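Local structure of sensor protein kinase HptS (Staphylococcus aureus, 6LKG) at residues Q11-H16 against Q56-L61; Y62-G67 against M100-M105. The protein is a sensor histidine kinase that probably responds, with a partner protein, to external hexose phosphate and relays the signal across the membrane to a response regulator. One frame throughout, in Å; residues are numbered along the deposited sequence.

Overall arrangement
Contact 1 (11-16 with 56-61) closes before contact 2 (62-67 with 100-105) opens along the chain, and their centres lie about 16 Å apart. Contact 1 sets the long helix 3-27 beside the loop that follows helix 40-54 and leads into strand 60-67; contact 2 pairs that strand with strand 98-107 in the middle of the first of two four-stranded antiparallel sheets. The two contacts touch where Leu14 CD2 packs on Met105 SD at 3.6 Å and Leu61 meets Tyr104 and Met105. Two such sheets along one long helix are consistent with a double Cache (tandem PAS-like) sensor, in which the N-terminal helix spans both modules.

Contact 1. Residues Q11-H16 against Q56-L61; sequences QSSLHH and QQPATL
Ser13 and His16, one turn apart on helix 3-27, meet the loop at Pro58 and the two glutamines before it. The Ser13 hydroxyl is turned away from its own backbone N (chi1 -176°), which brings OG to within 3.7 Å of Pro58 CG, a van der Waals touch on the rim of the proline ring. His16 has the same first torsion, with CG beside the carbonyl carbon, and carries its imidazole out to the loop. The ring presents an edge: CE1 comes 3.8 Å from Gln56 O, which lies in the ring plane, while ND1 stands 4.3 Å from Pro58 CD. Helix 3-27 is the long N-terminal helix of what appears to be a double Cache sensor, and here it runs past the connection between helix 40-54 and the first strand of a sheet. Gln57 folds back on its own chain within that connection: NE2 donates to Ala59 O at 2.6 Å, and OE1 receives a weak bond from Ala59 N at 2.9 Å. The same amide also links NE2 to Ile54 O and OE1 to Thr17 OG1, bridging the end of helix 40-54, the loop and the long helix. Gln20, one turn beyond His16, donates from NE2 to Gln56 O, the carbonyl that the imidazole edge faces.

Contact 2. Residues Y62-G67 against M100-M105; sequences YYELSG and MLKIYM
Glu64 and Tyr104 each set CG beside the backbone N (chi1 -73° for Glu64), and the extended glutamate chain crosses to bring its carboxylate to the CE2 edge of the tyrosine ring. OE1 lies 3.6 Å from Tyr104 CE2, near the ring plane, with carboxylate and ring turned 69° against each other. One water ties the pair: it donates to Glu64 OE1 at 2.9 Å and is hydrogen-bonded to Tyr104 OH at the same 2.9 Å. Beneath these groups, strands 60-67 and 98-107 run antiparallel, their segment axes 165° apart, as the two central strands of a four-stranded sheet, consistent with a PAS-like (Cache) module. Tyr62-Tyr104, Glu64-Lys102 and Ser66-Met100 are hydrogen-bonded pairs, each joined by two backbone bonds; Tyr104 N to Tyr62 O, at 2.8 Å, is nearly straight. On the face of these residues Ser66 OG touches Met100 CE at 3.8 Å, where the bend at the end of the methionine chain brings its methyl over the serine. The non-hydrogen-bonded pairs Tyr63-Ile103 and Leu65-Leu101 project to the other face. There Ile103 CD1 presses on Tyr63 CB at 3.5 Å, and Leu65 CD1 packs on Leu101 CB at 4.0 Å. The Tyr63 ring itself leads away from strand 98-107 to lie on Leu50, Leu51 and Ile54 of helix 40-54, which covers this side, while Thr46 of the same helix meets Leu65. The sheet thus has a greasy face under a helix and a more polar one. Lys102 NZ lies 6.7 Å from Glu64 OE1, so its charge may add a weak, long-range attraction, but the carboxylate oxygen takes its proton from the water that joins it to the Tyr104 hydroxyl.

Contact 1. Residues Q11-H16 against Q56-L61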
loop_
_atom_site.group_PDB
_atom_site.type_symbol
_atom_site.label_atom_id
_atom_site.label_comp_id
_atom_site.label_asym_id
_atom_site.label_seq_id
_atom_site.Cartn_x
_atom_site.Cartn_y
_atom_site.Cartn_z
ATOM N N GLN D 11 12.315 -18.418 14.393
ATOM C CA GLN D 11 13.641 -18.002 14.840
ATOM C C GLN D 11 14.732 -18.822 14.165
ATOM O O GLN D 11 15.769 -18.280 13.763
ATOM C CB GLN D 11 13.743 -18.126 16.359
ATOM C CG GLN D 11 15.013 -17.543 16.942
ATOM C CD GLN D 11 15.455 -18.255 18.207
ATOM O OE1 GLN D 11 15.092 -19.408 18.442
ATOM N NE2 GLN D 11 16.248 -17.574 19.024
ATOM N N SER D 12 14.519 -20.134 14.035
ATOM C CA SER D 12 15.491 -20.974 13.341
ATOM C C SER D 12 15.586 -20.602 11.867
ATOM O O SER D 12 16.686 -20.551 11.304
ATOM C CB SER D 12 15.116 -22.447 13.503
ATOM O OG SER D 12 15.970 -23.278 12.735
ATOM N N SER D 13 14.444 -20.335 11.228
ATOM C CA SER D 13 14.451 -19.959 9.818
ATOM C C SER D 13 15.153 -18.623 9.604
ATOM O O SER D 13 15.929 -18.468 8.652
ATOM C CB SER D 13 13.020 -19.903 9.284
ATOM O OG SER D 13 13.001 -19.625 7.895
ATOM N N LEU D 14 14.902 -17.650 10.483
ATOM C CA LEU D 14 15.549 -16.349 10.345
ATOM C C LEU D 14 17.049 -16.453 10.589
ATOM O O LEU D 14 17.842 -15.805 9.896
ATOM C CB LEU D 14 14.907 -15.341 11.297
ATOM C CG LEU D 14 13.475 -14.931 10.945
ATOM C CD1 LEU D 14 12.862 -14.096 12.058
ATOM C CD2 LEU D 14 13.437 -14.181 9.620
ATOM N N HIS D 15 17.456 -17.270 11.564
ATOM C CA HIS D 15 18.880 -17.466 11.825
ATOM C C HIS D 15 19.570 -18.107 10.628
ATOM O O HIS D 15 20.700 -17.743 10.285
ATOM C CB HIS D 15 19.070 -18.322 13.076
ATOM C CG HIS D 15 18.688 -17.627 14.346
ATOM N ND1 HIS D 15 18.697 -18.261 15.571
ATOM C CD2 HIS D 15 18.284 -16.357 14.581
ATOM C CE1 HIS D 15 18.316 -17.409 16.507
ATOM N NE2 HIS D 15 18.060 -16.247 15.933
ATOM N N HIS D 16 18.908 -19.073 9.988
ATOM C CA HIS D 16 19.475 -19.704 8.800
ATOM C C HIS D 16 19.635 -18.707 7.661
ATOM O O HIS D 16 20.670 -18.684 6.986
ATOM C CB HIS D 16 18.599 -20.874 8.360
ATOM C CG HIS D 16 19.038 -21.501 7.075
ATOM N ND1 HIS D 16 18.466 -21.168 5.868
ATOM C CD2 HIS D 16 20.001 -22.413 6.799
ATOM C CE1 HIS D 16 19.043 -21.860 4.903
ATOM N NE2 HIS D 16 19.979 -22.622 5.440
ATOM N N GLN D 56 18.961 -19.558 -1.968
ATOM C CA GLN D 56 19.445 -20.577 -1.048
ATOM C C GLN D 56 18.701 -20.575 0.280
ATOM O O GLN D 56 18.954 -21.447 1.117
ATOM C CB GLN D 56 20.941 -20.369 -0.782
ATOM C CG GLN D 56 21.849 -20.711 -1.949
ATOM C CD GLN D 56 23.254 -20.174 -1.759
ATOM O OE1 GLN D 56 23.445 -19.084 -1.219
ATOM N NE2 GLN D 56 24.248 -20.947 -2.182
ATOM N N GLN D 57 17.811 -19.617 0.495
ATOM C CA GLN D 57 17.042 -19.457 1.717
ATOM C C GLN D 57 15.566 -19.298 1.372
ATOM O O GLN D 57 15.223 -18.933 0.242
ATOM C CB GLN D 57 17.557 -18.258 2.525
ATOM C CG GLN D 57 17.627 -16.983 1.735
ATOM C CD GLN D 57 16.315 -16.254 1.768
ATOM O OE1 GLN D 57 15.729 -16.075 2.833
ATOM N NE2 GLN D 57 15.832 -15.843 0.604
ATOM N N PRO D 58 14.658 -19.585 2.323
ATOM C CA PRO D 58 13.219 -19.531 2.015
ATOM C C PRO D 58 12.591 -18.141 1.960
ATOM O O PRO D 58 11.624 -17.939 1.218
ATOM C CB PRO D 58 12.600 -20.358 3.149
ATOM C CG PRO D 58 13.523 -20.146 4.291
ATOM C CD PRO D 58 14.905 -20.063 3.696
ATOM N N ALA D 59 13.096 -17.186 2.738
ATOM C CA ALA D 59 12.412 -15.906 2.885
ATOM C C ALA D 59 12.416 -15.109 1.581
ATOM O O ALA D 59 13.262 -15.298 0.701
ATOM C CB ALA D 59 13.051 -15.077 4.000
ATOM N N THR D 60 11.437 -14.212 1.464
ATOM C CA THR D 60 11.361 -13.273 0.346
ATOM C C THR D 60 12.307 -12.117 0.638
ATOM O O THR D 60 12.011 -11.246 1.458
ATOM C CB THR D 60 9.933 -12.775 0.150
ATOM O OG1 THR D 60 9.055 -13.889 -0.052
ATOM C CG2 THR D 60 9.851 -11.847 -1.056
ATOM N N LEU D 61 13.455 -12.109 -0.031
ATOM C CA LEU D 61 14.490 -11.122 0.217
ATOM C C LEU D 61 14.672 -10.226 -0.998
ATOM O O LEU D 61 14.541 -10.665 -2.142
ATOM C CB LEU D 61 15.830 -11.779 0.563
ATOM C CG LEU D 61 15.921 -12.637 1.823
ATOM C CD1 LEU D 61 17.361 -13.082 2.035
ATOM C CD2 LEU D 61 15.402 -11.881 3.032
#

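Contact 2. Residues Y62-G67 against M100-M105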
loop_
_atom_site.group_PDB
_atom_site.type_symbol
_atom_site.label_atom_id
_atom_site.label_comp_id
_atom_site.label_asym_id
_atom_site.label_seq_id
_atom_site.Cartn_x
_atom_site.Cartn_y
_atom_site.Cartn_z
ATOM N N TYR D 62 14.977 -8.960 -0.731
ATOM C CA TYR D 62 15.299 -7.998 -1.772
ATOM C C TYR D 62 16.627 -7.346 -1.429
ATOM O O TYR D 62 16.815 -6.868 -0.306
ATOM C CB TYR D 62 14.201 -6.940 -1.914
ATOM C CG TYR D 62 12.883 -7.506 -2.386
ATOM C CD1 TYR D 62 12.688 -7.852 -3.717
ATOM C CD2 TYR D 62 11.831 -7.693 -1.501
ATOM C CE1 TYR D 62 11.484 -8.373 -4.152
ATOM C CE2 TYR D 62 10.623 -8.212 -1.926
ATOM C CZ TYR D 62 10.455 -8.550 -3.251
ATOM O OH TYR D 62 9.254 -9.067 -3.672
ATOM N N TYR D 63 17.546 -7.334 -2.387
ATOM C CA TYR D 63 18.842 -6.706 -2.192
ATOM C C TYR D 63 18.876 -5.344 -2.869
ATOM O O TYR D 63 18.183 -5.104 -3.862
ATOM C CB TYR D 63 19.978 -7.587 -2.727
ATOM C CG TYR D 63 19.854 -8.005 -4.176
ATOM C CD1 TYR D 63 20.194 -7.137 -5.209
ATOM C CD2 TYR D 63 19.421 -9.282 -4.512
ATOM C CE1 TYR D 63 20.088 -7.526 -6.533
ATOM C CE2 TYR D 63 19.313 -9.677 -5.831
ATOM C CZ TYR D 63 19.646 -8.796 -6.837
ATOM O OH TYR D 63 19.539 -9.191 -8.150
ATOM N N GLU D 64 19.683 -4.448 -2.308
ATOM C CA GLU D 64 19.948 -3.137 -2.892
ATOM C C GLU D 64 21.451 -2.911 -2.833
ATOM O O GLU D 64 22.011 -2.731 -1.747
ATOM C CB GLU D 64 19.200 -2.026 -2.152
ATOM C CG GLU D 64 17.701 -1.996 -2.410
ATOM C CD GLU D 64 17.008 -0.837 -1.714
ATOM O OE1 GLU D 64 17.651 -0.165 -0.876
ATOM O OE2 GLU D 64 15.817 -0.601 -2.000
ATOM N N LEU D 65 22.105 -2.948 -3.989
ATOM C CA LEU D 65 23.537 -2.698 -4.100
ATOM C C LEU D 65 23.706 -1.327 -4.738
ATOM O O LEU D 65 23.448 -1.157 -5.935
ATOM C CB LEU D 65 24.224 -3.788 -4.918
ATOM C CG LEU D 65 25.748 -3.721 -5.007
ATOM C CD1 LEU D 65 26.380 -3.873 -3.630
ATOM C CD2 LEU D 65 26.268 -4.785 -5.958
ATOM N N SER D 66 24.132 -0.349 -3.941
ATOM C CA SER D 66 24.162 1.040 -4.371
ATOM C C SER D 66 25.576 1.593 -4.292
ATOM O O SER D 66 26.335 1.269 -3.372
ATOM C CB SER D 66 23.228 1.901 -3.516
ATOM O OG SER D 66 23.590 1.833 -2.148
ATOM N N GLY D 67 25.918 2.425 -5.266
ATOM C CA GLY D 67 27.185 3.110 -5.288
ATOM C C GLY D 67 27.223 4.112 -6.419
ATOM O O GLY D 67 26.186 4.545 -6.931
ATOM N N MET D 100 27.391 -0.087 -0.967
ATOM C CA MET D 100 26.594 -0.509 0.174
ATOM C C MET D 100 25.607 -1.580 -0.265
ATOM O O MET D 100 24.901 -1.410 -1.264
ATOM C CB MET D 100 25.843 0.672 0.788
ATOM C CG MET D 100 24.968 0.282 1.971
ATOM S SD MET D 100 24.310 1.696 2.869
ATOM C CE MET D 100 23.386 2.508 1.567
ATOM N N LEU D 101 25.567 -2.684 0.473
ATOM C CA LEU D 101 24.615 -3.757 0.225
ATOM C C LEU D 101 23.618 -3.807 1.374
ATOM O O LEU D 101 24.007 -4.004 2.531
ATOM C CB LEU D 101 25.322 -5.103 0.066
ATOM C CG LEU D 101 24.384 -6.297 -0.131
ATOM C CD1 LEU D 101 23.623 -6.166 -1.443
ATOM C CD2 LEU D 101 25.151 -7.607 -0.083
ATOM N N LYS D 102 22.341 -3.625 1.054
ATOM C CA LYS D 102 21.249 -3.788 2.001
ATOM C C LYS D 102 20.405 -4.985 1.590
ATOM O O LYS D 102 20.112 -5.171 0.405
ATOM C CB LYS D 102 20.366 -2.539 2.066
ATOM C CG LYS D 102 20.960 -1.366 2.831
ATOM C CD LYS D 102 20.019 -0.171 2.781
ATOM C CE LYS D 102 20.605 1.038 3.489
ATOM N NZ LYS D 102 20.795 0.787 4.944
ATOM N N ILE D 103 20.016 -5.795 2.572
ATOM C CA ILE D 103 19.148 -6.944 2.348
ATOM C C ILE D 103 17.882 -6.723 3.160
ATOM O O ILE D 103 17.945 -6.557 4.386
ATOM C CB ILE D 103 19.822 -8.265 2.747
ATOM C CG1 ILE D 103 21.128 -8.462 1.974
ATOM C CG2 ILE D 103 18.881 -9.430 2.486
ATOM C CD1 ILE D 103 20.946 -8.632 0.499
ATOM N N TYR D 104 16.738 -6.714 2.484
ATOM C CA TYR D 104 15.443 -6.534 3.123
ATOM C C TYR D 104 14.659 -7.835 3.061
ATOM O O TYR D 104 14.756 -8.582 2.084
ATOM C CB TYR D 104 14.632 -5.424 2.448
ATOM C CG TYR D 104 15.158 -4.023 2.651
ATOM C CD1 TYR D 104 14.767 -3.267 3.749
ATOM C CD2 TYR D 104 16.025 -3.443 1.734
ATOM C CE1 TYR D 104 15.236 -1.981 3.936
ATOM C CE2 TYR D 104 16.500 -2.156 1.913
ATOM C CZ TYR D 104 16.100 -1.431 3.014
ATOM O OH TYR D 104 16.568 -0.150 3.199
ATOM N N MET D 105 13.883 -8.104 4.106
ATOM C CA MET D 105 12.946 -9.219 4.121
ATOM C C MET D 105 11.531 -8.661 4.062
ATOM O O MET D 105 11.092 -7.973 4.991
ATOM C CB MET D 105 13.134 -10.089 5.363
ATOM C CG MET D 105 12.178 -11.271 5.425
ATOM S SD MET D 105 12.050 -11.999 7.065
ATOM C CE MET D 105 11.117 -10.742 7.937
HETATM O O HOH W 1 16.163 1.531 0.866
#